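Local coordinates for Endonuclease/exonuclease/phosphatase domain-containing protein (Enterococcus faecalis, PDB 3L1W) that is of unknown function but belongs to the endonuclease/exonuclease/phosphatase family and may act as a 3'-5' RNA exonuclease, at residues G144-V147 and I148-L152. Residues are numbered along the deposited sequence; the frame is centred on the assembly and turned at random.
Sequences GMTV and ILEEL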
loop_
_atom_site.group_PDB
_atom_site.type_symbol
_atom_site.label_atom_id
_atom_site.label_comp_id
_atom_site.label_asym_id
_atom_site.label_seq_id
_atom_site.Cartn_x
_atom_site.Cartn_y
_atom_site.Cartn_z
ATOM N N GLY A 144 -13.207 16.658 25.883
ATOM C CA GLY A 144 -12.215 15.601 25.970
ATOM C C GLY A 144 -10.841 16.043 25.500
ATOM O O GLY A 144 -9.831 15.724 26.120
HETATM N N MSE A 145 -10.803 16.781 24.393
HETATM C CA MSE A 145 -9.540 17.250 23.851
HETATM C C MSE A 145 -8.921 18.298 24.768
HETATM O O MSE A 145 -7.700 18.386 24.885
HETATM C CB MSE A 145 -9.725 17.813 22.437
HETATM C CG MSE A 145 -8.461 18.418 21.840
HETATM SE SE MSE A 145 -7.001 17.129 21.676
HETATM C CE MSE A 145 -7.876 15.875 20.483
ATOM N N THR A 146 -9.766 19.069 25.442
ATOM C CA THR A 146 -9.289 20.057 26.403
ATOM C C THR A 146 -8.503 19.356 27.508
ATOM O O THR A 146 -7.434 19.816 27.914
ATOM C CB THR A 146 -10.462 20.872 26.982
ATOM O OG1 THR A 146 -11.076 21.628 25.924
ATOM C CG2 THR A 146 -9.980 21.838 28.061
ATOM N N VAL A 147 -9.031 18.233 27.991
ATOM C CA VAL A 147 -8.325 17.446 29.001
ATOM C C VAL A 147 -6.988 16.915 28.472
ATOM O O VAL A 147 -5.976 16.996 29.159
ATOM C CB VAL A 147 -9.191 16.286 29.533
ATOM C CG1 VAL A 147 -8.401 15.443 30.533
ATOM C CG2 VAL A 147 -10.453 16.829 30.174
ATOM N N ILE A 148 -6.970 16.378 27.252
ATOM C CA ILE A 148 -5.703 15.932 26.674
ATOM C C ILE A 148 -4.685 17.069 26.654
ATOM O O ILE A 148 -3.542 16.908 27.082
ATOM C CB ILE A 148 -5.887 15.412 25.229
ATOM C CG1 ILE A 148 -6.797 14.186 25.233
ATOM C CG2 ILE A 148 -4.524 15.096 24.567
ATOM C CD1 ILE A 148 -6.999 13.562 23.868
ATOM N N LEU A 149 -5.100 18.218 26.141
ATOM C CA LEU A 149 -4.170 19.321 25.941
ATOM C C LEU A 149 -3.663 19.898 27.258
ATOM O O LEU A 149 -2.524 20.361 27.344
ATOM C CB LEU A 149 -4.801 20.409 25.076
ATOM C CG LEU A 149 -5.092 19.922 23.654
ATOM C CD1 LEU A 149 -5.735 21.007 22.808
ATOM C CD2 LEU A 149 -3.817 19.422 22.991
ATOM N N GLU A 150 -4.514 19.883 28.275
ATOM C CA GLU A 150 -4.116 20.362 29.592
ATOM C C GLU A 150 -3.227 19.337 30.296
ATOM O O GLU A 150 -2.175 19.678 30.847
ATOM C CB GLU A 150 -5.356 20.651 30.438
ATOM C CG GLU A 150 -6.165 21.837 29.943
ATOM C CD GLU A 150 -7.364 22.148 30.826
ATOM O OE1 GLU A 150 -7.667 21.341 31.738
ATOM O OE2 GLU A 150 -8.005 23.201 30.600
ATOM N N GLU A 151 -3.661 18.081 30.274
ATOM C CA GLU A 151 -2.989 17.030 31.018
ATOM C C GLU A 151 -1.579 16.790 30.489
ATOM O O GLU A 151 -0.656 16.508 31.265
ATOM C CB GLU A 151 -3.818 15.741 30.979
ATOM C CG GLU A 151 -3.236 14.569 31.750
ATOM C CD GLU A 151 -3.391 14.694 33.271
ATOM O OE1 GLU A 151 -4.095 15.611 33.747
ATOM O OE2 GLU A 151 -2.797 13.864 33.990
ATOM N N LEU A 152 -1.416 16.913 29.173
ATOM C CA LEU A 152 -0.118 16.711 28.538
ATOM C C LEU A 152 0.520 18.026 28.095
ATOM O O LEU A 152 1.425 18.028 27.265
ATOM C CB LEU A 152 -0.238 15.759 27.340
ATOM C CG LEU A 152 -0.604 14.308 27.659
ATOM C CD1 LEU A 152 -0.894 13.470 26.387
ATOM C CD2 LEU A 152 0.495 13.656 28.484
#
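The amide N of Glu-151 donates to the carbonyl O of Val-147 over 2.8 Å, the shortest of four successive i to i+4 bonds. Ile-148 N to Gly-144 O, Leu-149 N to Met-145 O and Glu-150 N to Thr-146 O complete the series. This is regular alpha-helix, the last turns of helix 138-151. Leu-152 is the first residue to leave helical angles; its N still bonds to Ile-148 O.

On the inner side of the helix, Met-145, a selenomethionine, meets both Ile-148 and Leu-149. Its CG stands anti to the backbone N (chi1 176°), and the chain then bends at chi2 and chi3. With the bend at chi2, SE rests against both neighbours, 3.9 Å from Leu-149 CG and 4.1 Å from Ile-148 CB. Nearer the backbone, CG lies 3.9 Å from Leu-149 CD1. At the far end, the bend at chi3 brings CE to 4.2 Å from Ile-148 CD1.

The fold is the two-sheet sandwich of the DNase I-like clan, and this helix packs on the outer face of one sheet. Met-145 reaches Val-131 and Ile-148 reaches Ile-129, both on strand 126-132. Leu-149 touches Leu-178 of helix 174-179, and Met-145 touches Val-175 and Val-179 of the same helix.

Thr-146 and Glu-150 run side by side on a more exposed side of the helix and point the same way. The methyl CG2 of Thr-146 lies 3.5 Å from Glu-150 OE2. The hydroxyl OG1 sits beside the backbone N (chi1 -64°) and hydrogen-bonds to the carbonyl O of Leu-142, one turn back. Glu-150 CG passes 3.1 Å from Thr-146 O, and beyond it the chain is extended.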